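Local coordinates for putative sugar ABC transport system, substrate-binding protein (PDB 5IX8) that probably binds a sugar as the substrate-binding component of a bacterial ABC transport system, at residues D1-Q4 and G5-P9; L260-Q263 and Y264-E268; V118-D122 and T123-K127. All blocks are in the same frame, centred on the assembly; numbering follows the deposited sequence.

Overall arrangement
Contact 3 comes second along the chain: 1-9 is followed by 118-127 and then by 260-268. Contact 1 is the N-terminal segment before strand 17-22. It touches contact 2, on helix 254-270, with centres about 12 Å apart. Glu8 and Val7 meet Arg267 there, so the first residues lie against this helix. The helix in turn packs on the parallel sheet, where Ile261 and Leu260 meet Val118 of contact 3. Centres of contacts 2 and 3 are about 21 Å apart. Contact 3 leaves strand 116-119 of that sheet for helix 122-135, which packs with helix 154-168. This is consistent with a crossover between the two lobes of the periplasmic binding protein fold.

Contact 1: D1-Q4 and G5-P9; sequences DRLQ and GIVEP
Asp1 and Gly5 meet through a short charged hydrogen bond. Gly5 N gives its N-H to Asp1 OD2 at 2.6 Å, from above the carboxylate plane and with a bent angle of 142°. Asp1 CG lies anti to the backbone N (chi1 175°), which carries the carboxylate back over the turn. Asp1 OD1 accepts from Leu3 N at 2.9 Å and forms an Asx turn. A water donates to Asp1 OD2 and also to Val7 O, at 2.8 Å from the latter.

Two backbone turns overlap here. Asp1 to Gln4 is a type I turn. Leu3 to Ile6 is a type I' turn, closed by Ile6 N to Leu3 O at 2.9 Å.

The apolar part is small. Leu3 CD1 reaches Pro9 CB at 3.8 Å and lies near Val7 CG1. The loop lies against helix 254-270, with Leu3 on Arg259 and Gln4 on Ile256.

The polar end of Arg2 packs on a proline carbon: NH2 passes Pro9 CB at 3.3 Å, obliquely to the guanidinium plane. Its NE makes a salt bridge to Glu40.

The N-H groups of Leu3 and Gly5 hold one Asp1 carboxylate oxygen each. This fixes its rotation and ties Asp1 to both residues directly, and to Val7 through a water.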
loop_
_atom_site.group_PDB
_atom_site.type_symbol
_atom_site.label_atom_id
_atom_site.label_comp_id
_atom_site.label_asym_id
_atom_site.label_seq_id
_atom_site.Cartn_x
_atom_site.Cartn_y
_atom_site.Cartn_z
ATOM N N ASP A 1 -11.937 -15.972 9.452
ATOM C CA ASP A 1 -10.597 -16.499 9.204
ATOM C C ASP A 1 -9.667 -15.340 8.933
ATOM O O ASP A 1 -9.857 -14.592 7.972
ATOM C CB ASP A 1 -10.619 -17.496 8.034
ATOM C CG ASP A 1 -9.208 -18.019 7.622
ATOM O OD1 ASP A 1 -8.179 -17.805 8.308
ATOM O OD2 ASP A 1 -9.147 -18.693 6.573
ATOM N N ARG A 2 -8.654 -15.187 9.792
ATOM C CA ARG A 2 -7.730 -14.064 9.647
ATOM C C ARG A 2 -6.912 -14.159 8.366
ATOM O O ARG A 2 -6.311 -13.152 7.956
ATOM C CB ARG A 2 -6.782 -13.974 10.860
ATOM C CG ARG A 2 -5.699 -15.055 10.920
ATOM C CD ARG A 2 -4.979 -15.056 12.285
ATOM N NE ARG A 2 -3.872 -16.009 12.296
ATOM C CZ ARG A 2 -3.983 -17.294 12.618
ATOM N NH1 ARG A 2 -5.165 -17.815 13.008
ATOM N NH2 ARG A 2 -2.903 -18.056 12.583
ATOM N N LEU A 3 -6.818 -15.350 7.768
ATOM C CA LEU A 3 -6.082 -15.519 6.516
ATOM C C LEU A 3 -7.015 -15.623 5.307
ATOM O O LEU A 3 -6.549 -15.903 4.195
ATOM C CB LEU A 3 -5.158 -16.746 6.616
ATOM C CG LEU A 3 -4.044 -16.536 7.653
ATOM C CD1 LEU A 3 -3.442 -17.889 8.058
ATOM C CD2 LEU A 3 -2.989 -15.597 7.118
ATOM N N GLN A 4 -8.319 -15.388 5.509
ATOM C CA GLN A 4 -9.335 -15.366 4.438
ATOM C C GLN A 4 -9.319 -16.622 3.563
ATOM O O GLN A 4 -9.598 -16.549 2.367
ATOM C CB GLN A 4 -9.178 -14.143 3.538
ATOM C CG GLN A 4 -9.682 -12.845 4.095
ATOM C CD GLN A 4 -9.569 -11.692 3.073
ATOM O OE1 GLN A 4 -9.271 -11.900 1.879
ATOM N NE2 GLN A 4 -9.811 -10.476 3.540
ATOM N N GLY A 5 -8.993 -17.776 4.139
ATOM C CA GLY A 5 -8.889 -19.025 3.392
ATOM C C GLY A 5 -7.763 -19.112 2.388
ATOM O O GLY A 5 -7.752 -20.034 1.576
ATOM N N ILE A 6 -6.803 -18.196 2.423
ATOM C CA ILE A 6 -5.771 -18.201 1.391
ATOM C C ILE A 6 -4.787 -19.325 1.623
ATOM O O ILE A 6 -4.309 -19.960 0.669
ATOM C CB ILE A 6 -5.067 -16.839 1.349
ATOM C CG1 ILE A 6 -6.055 -15.812 0.816
ATOM C CG2 ILE A 6 -3.793 -16.923 0.488
ATOM C CD1 ILE A 6 -5.597 -14.369 1.043
ATOM N N VAL A 7 -4.462 -19.580 2.891
ATOM C CA VAL A 7 -3.494 -20.596 3.253
ATOM C C VAL A 7 -3.851 -21.044 4.668
ATOM O O VAL A 7 -4.417 -20.274 5.444
ATOM C CB VAL A 7 -2.074 -20.003 3.133
ATOM C CG1 VAL A 7 -1.935 -18.788 4.075
ATOM C CG2 VAL A 7 -1.045 -21.049 3.417
ATOM N N GLU A 8 -3.541 -22.311 5.000
ATOM C CA GLU A 8 -3.757 -22.772 6.369
ATOM C C GLU A 8 -2.608 -22.276 7.262
ATOM O O GLU A 8 -1.463 -22.252 6.824
ATOM C CB GLU A 8 -3.817 -24.308 6.360
ATOM C CG GLU A 8 -3.008 -25.021 7.362
ATOM C CD GLU A 8 -3.132 -26.552 7.297
ATOM O OE1 GLU A 8 -3.249 -27.134 6.178
ATOM O OE2 GLU A 8 -3.083 -27.171 8.382
ATOM N N PRO A 9 -2.871 -21.807 8.481
ATOM C CA PRO A 9 -1.750 -21.364 9.337
ATOM C C PRO A 9 -0.949 -22.554 9.844
ATOM O O PRO A 9 -1.519 -23.533 10.330
ATOM C CB PRO A 9 -2.439 -20.634 10.495
ATOM C CG PRO A 9 -3.774 -21.235 10.572
ATOM C CD PRO A 9 -4.168 -21.719 9.170
HETATM O O HOH W 1 -7.054 -20.136 6.411
#

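Contact 2: L260-Q263 and Y264-E268; sequences LIVQ and YAIRE
The Arg267 guanidinium has Gln263 at its edge, near its plane. NH1 gives hydrogen bonds to two oxygens of that one residue. Gln263 OE1 is 3.0 Å from Arg267 NH1 and is met in its own carbonyl plane, on a lone pair. Gln263 O is also 3.0 Å from Arg267 NH1, but the donor stands above that carbonyl plane. The amide and guanidinium planes are turned 60° apart. Gln263 is bent at chi2 (-67°), which curls its amide back to this edge. The Arg267 chain is extended from CG to NE and runs past Gln263 O.

The Tyr264 ring lies obliquely to Leu260 O, with Tyr264 CD1 3.1 Å from that oxygen. Leu260 and Tyr264 run side by side in the same direction, and Leu260 CD2 meets Tyr264 CE1 at 4.1 Å. Tyr264 OH bonds to Pro276 O.

Helical bonds join the turns. Tyr264 N to Leu260 O is 2.8 Å, whereas Arg267 N to Gln263 O is weak at 3.5 Å. Val262 CG1 and Ile266 CD1 touch at 4.1 Å. Ile261 and Ala265 pack on strand 101-105.

Gln263 O therefore takes a side-chain donor besides its weak helical one. Gln263 OE1 also accepts from Ile10 N, Gln263 NE2 gives to Glu40 OE2, and Arg267 NH2 gives to Glu8 O. The polar pair thus joins helix 254-270 to the N-terminal segment.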
loop_
_atom_site.group_PDB
_atom_site.type_symbol
_atom_site.label_atom_id
_atom_site.label_comp_id
_atom_site.label_asym_id
_atom_site.label_seq_id
_atom_site.Cartn_x
_atom_site.Cartn_y
_atom_site.Cartn_z
ATOM N N LEU A 260 0.300 -13.066 5.913
ATOM C CA LEU A 260 0.719 -13.917 4.815
ATOM C C LEU A 260 2.232 -13.948 4.672
ATOM O O LEU A 260 2.793 -14.992 4.377
ATOM C CB LEU A 260 0.072 -13.451 3.515
ATOM C CG LEU A 260 -1.432 -13.637 3.455
ATOM C CD1 LEU A 260 -2.023 -12.881 2.258
ATOM C CD2 LEU A 260 -1.820 -15.128 3.404
ATOM N N ILE A 261 2.910 -12.826 4.881
ATOM C CA ILE A 261 4.375 -12.849 4.812
ATOM C C ILE A 261 4.955 -13.886 5.770
ATOM O O ILE A 261 5.869 -14.647 5.421
ATOM C CB ILE A 261 4.920 -11.430 5.076
ATOM C CG1 ILE A 261 4.688 -10.576 3.797
ATOM C CG2 ILE A 261 6.386 -11.481 5.473
ATOM C CD1 ILE A 261 4.778 -9.073 4.042
ATOM N N VAL A 262 4.434 -13.942 6.990
ATOM C CA VAL A 262 4.920 -14.928 7.958
ATOM C C VAL A 262 4.625 -16.349 7.483
ATOM O O VAL A 262 5.490 -17.246 7.546
ATOM C CB VAL A 262 4.305 -14.653 9.342
ATOM C CG1 VAL A 262 4.623 -15.786 10.324
ATOM C CG2 VAL A 262 4.823 -13.319 9.865
ATOM N N GLN A 263 3.388 -16.592 7.023
ATOM C CA GLN A 263 3.031 -17.955 6.628
ATOM C C GLN A 263 3.811 -18.410 5.394
ATOM O O GLN A 263 4.163 -19.599 5.276
ATOM C CB GLN A 263 1.522 -18.058 6.384
ATOM C CG GLN A 263 0.734 -17.943 7.704
ATOM C CD GLN A 263 0.993 -19.144 8.602
ATOM O OE1 GLN A 263 1.304 -20.223 8.114
ATOM N NE2 GLN A 263 0.891 -18.960 9.917
ATOM N N TYR A 264 4.082 -17.485 4.465
ATOM C CA TYR A 264 4.885 -17.821 3.293
ATOM C C TYR A 264 6.337 -18.058 3.680
ATOM O O TYR A 264 6.986 -18.989 3.156
ATOM C CB TYR A 264 4.809 -16.696 2.237
ATOM C CG TYR A 264 3.589 -16.698 1.328
ATOM C CD1 TYR A 264 2.285 -16.662 1.852
ATOM C CD2 TYR A 264 3.749 -16.729 -0.062
ATOM C CE1 TYR A 264 1.188 -16.680 1.017
ATOM C CE2 TYR A 264 2.650 -16.736 -0.928
ATOM C CZ TYR A 264 1.379 -16.715 -0.386
ATOM O OH TYR A 264 0.294 -16.720 -1.234
ATOM N N ALA A 265 6.870 -17.212 4.582
ATOM C CA ALA A 265 8.272 -17.355 4.992
ATOM C C ALA A 265 8.524 -18.706 5.669
ATOM O O ALA A 265 9.576 -19.333 5.438
ATOM C CB ALA A 265 8.690 -16.209 5.923
ATOM N N ILE A 266 7.592 -19.167 6.522
ATOM C CA ILE A 266 7.810 -20.459 7.189
ATOM C C ILE A 266 7.923 -21.561 6.158
ATOM O O ILE A 266 8.799 -22.442 6.249
ATOM C CB ILE A 266 6.677 -20.773 8.179
ATOM C CG1 ILE A 266 6.663 -19.780 9.337
ATOM C CG2 ILE A 266 6.825 -22.189 8.736
ATOM C CD1 ILE A 266 5.357 -19.808 10.141
ATOM N N ARG A 267 7.038 -21.530 5.161
ATOM C CA ARG A 267 7.056 -22.549 4.122
ATOM C C ARG A 267 8.334 -22.477 3.316
ATOM O O ARG A 267 8.962 -23.508 3.037
ATOM C CB ARG A 267 5.815 -22.384 3.238
ATOM C CG ARG A 267 4.575 -22.865 3.997
ATOM C CD ARG A 267 3.327 -22.418 3.262
ATOM N NE ARG A 267 2.156 -23.095 3.821
ATOM C CZ ARG A 267 1.500 -22.677 4.891
ATOM N NH1 ARG A 267 1.844 -21.537 5.514
ATOM N NH2 ARG A 267 0.480 -23.393 5.304
ATOM N N GLU A 268 8.735 -21.271 2.909
ATOM C CA GLU A 268 9.976 -21.140 2.137
ATOM C C GLU A 268 11.153 -21.679 2.937
ATOM O O GLU A 268 11.969 -22.459 2.428
ATOM C CB GLU A 268 10.203 -19.676 1.767
ATOM C CG GLU A 268 10.975 -19.457 0.458
ATOM C CD GLU A 268 12.485 -19.601 0.600
ATOM O OE1 GLU A 268 13.023 -19.419 1.721
ATOM O OE2 GLU A 268 13.145 -19.890 -0.435
#

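Contact 3: V118-D122 and T123-K127; sequences VLQDD and TLIGK
Asp121 caps the start of helix 122-135 by meeting Leu124. Asp121 OD1 accepts from Leu124 N at 3.2 Å, with an N-H...O angle of 153°. The donor comes from well above the carboxylate plane, 68° out of it. With chi1 at -174° the Asp121 carboxyl group stands across the CA–CB bond from the backbone N, and OD1 can reach Leu124 N. This is an N-cap. A water bridges the same site: it donates to Asp121 OD1 at 2.6 Å and accepts from Thr123 N.

The helical backbone bonds start here as well. Ile125 N reaches Asp121 O at 3.0 Å, nearly in line with the carbonyl. Leu124 N makes a second, weak and strongly bent bond to Asp121 O. Gly126 N bonds to Asp122 O at 3.2 Å.

Van der Waals contacts surround the cap. Leu124 CB lies 3.7 Å from Asp121 CG, with the two side chains crossing at about a right angle. Ile125 CD1 lies 4.0 Å from Asp122 OD1, and here the two side chains run alongside each other. That oxygen has its main partner elsewhere, in a salt bridge to Arg158 of helix 154-168.

Asp121 gives Leu124 N a probably charged acceptor at the N-terminal end of the helix, and the water gives Thr123 N a neutral one. The positive end of the helix dipole would probably stabilise the Asp121 carboxylate in return. The cap thus starts helix 122-135 just after the short link from strand 116-119, where the chain appears to cross between lobes.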
loop_
_atom_site.group_PDB
_atom_site.type_symbol
_atom_site.label_atom_id
_atom_site.label_comp_id
_atom_site.label_asym_id
_atom_site.label_seq_id
_atom_site.Cartn_x
_atom_site.Cartn_y
_atom_site.Cartn_z
ATOM N N VAL A 118 4.483 -10.075 -1.129
ATOM C CA VAL A 118 3.061 -10.124 -0.817
ATOM C C VAL A 118 2.590 -8.694 -0.903
ATOM O O VAL A 118 3.055 -7.848 -0.128
ATOM C CB VAL A 118 2.769 -10.696 0.585
ATOM C CG1 VAL A 118 1.283 -10.619 0.857
ATOM C CG2 VAL A 118 3.264 -12.154 0.725
ATOM N N LEU A 119 1.700 -8.409 -1.852
ATOM C CA LEU A 119 1.277 -7.012 -2.022
ATOM C C LEU A 119 -0.101 -7.005 -2.665
ATOM O O LEU A 119 -0.935 -7.840 -2.314
ATOM C CB LEU A 119 2.337 -6.215 -2.807
ATOM C CG LEU A 119 2.807 -6.679 -4.201
ATOM C CD1 LEU A 119 3.353 -5.457 -4.951
ATOM C CD2 LEU A 119 3.895 -7.741 -4.149
ATOM N N GLN A 120 -0.387 -5.991 -3.481
ATOM C CA GLN A 120 -1.600 -5.942 -4.287
ATOM C C GLN A 120 -1.244 -5.386 -5.650
ATOM O O GLN A 120 -0.146 -4.860 -5.857
ATOM C CB GLN A 120 -2.703 -5.078 -3.663
ATOM C CG GLN A 120 -3.446 -5.713 -2.508
ATOM C CD GLN A 120 -4.600 -4.847 -2.019
ATOM O OE1 GLN A 120 -4.439 -3.661 -1.810
ATOM N NE2 GLN A 120 -5.763 -5.437 -1.862
ATOM N N ASP A 121 -2.198 -5.485 -6.577
ATOM C CA ASP A 121 -2.003 -5.041 -7.955
ATOM C C ASP A 121 -2.322 -3.550 -8.020
ATOM O O ASP A 121 -3.488 -3.157 -8.036
ATOM C CB ASP A 121 -2.920 -5.846 -8.875
ATOM C CG ASP A 121 -2.702 -5.563 -10.331
ATOM O OD1 ASP A 121 -2.259 -4.448 -10.683
ATOM O OD2 ASP A 121 -2.983 -6.480 -11.143
ATOM N N ASP A 122 -1.288 -2.708 -8.081
ATOM C CA ASP A 122 -1.502 -1.263 -8.037
ATOM C C ASP A 122 -2.262 -0.747 -9.260
ATOM O O ASP A 122 -3.122 0.134 -9.124
ATOM C CB ASP A 122 -0.167 -0.546 -7.859
ATOM C CG ASP A 122 0.375 -0.720 -6.440
ATOM O OD1 ASP A 122 -0.208 -0.164 -5.468
ATOM O OD2 ASP A 122 1.351 -1.478 -6.282
ATOM N N THR A 123 -2.021 -1.314 -10.447
ATOM C CA THR A 123 -2.828 -0.899 -11.589
ATOM C C THR A 123 -4.313 -1.169 -11.346
ATOM O O THR A 123 -5.177 -0.345 -11.716
ATOM C CB THR A 123 -2.360 -1.615 -12.856
ATOM O OG1 THR A 123 -0.968 -1.353 -13.048
ATOM C CG2 THR A 123 -3.154 -1.096 -14.057
ATOM N N LEU A 124 -4.632 -2.310 -10.725
ATOM C CA LEU A 124 -6.035 -2.674 -10.535
ATOM C C LEU A 124 -6.681 -1.828 -9.434
ATOM O O LEU A 124 -7.889 -1.553 -9.487
ATOM C CB LEU A 124 -6.149 -4.161 -10.231
ATOM C CG LEU A 124 -7.552 -4.737 -10.104
ATOM C CD1 LEU A 124 -8.442 -4.416 -11.300
ATOM C CD2 LEU A 124 -7.391 -6.242 -9.961
ATOM N N ILE A 125 -5.891 -1.384 -8.452
ATOM C CA ILE A 125 -6.399 -0.406 -7.496
ATOM C C ILE A 125 -6.908 0.830 -8.243
ATOM O O ILE A 125 -8.005 1.341 -7.976
ATOM C CB ILE A 125 -5.300 -0.039 -6.476
ATOM C CG1 ILE A 125 -5.093 -1.202 -5.496
ATOM C CG2 ILE A 125 -5.690 1.235 -5.732
ATOM C CD1 ILE A 125 -4.014 -0.943 -4.483
ATOM N N GLY A 126 -6.123 1.313 -9.214
ATOM C CA GLY A 126 -6.557 2.456 -9.999
ATOM C C GLY A 126 -7.773 2.137 -10.846
ATOM O O GLY A 126 -8.702 2.934 -10.932
ATOM N N LYS A 127 -7.790 0.961 -11.470
ATOM C CA LYS A 127 -8.949 0.567 -12.273
ATOM C C LYS A 127 -10.231 0.500 -11.446
ATOM O O LYS A 127 -11.290 0.926 -11.914
ATOM C CB LYS A 127 -8.676 -0.783 -12.938
ATOM C CG LYS A 127 -7.574 -0.681 -14.010
ATOM C CD LYS A 127 -7.615 -1.896 -14.886
ATOM C CE LYS A 127 -6.566 -1.881 -15.951
ATOM N NZ LYS A 127 -6.843 -3.044 -16.891
HETATM O O HOH W 2 0.080 -3.429 -11.370
#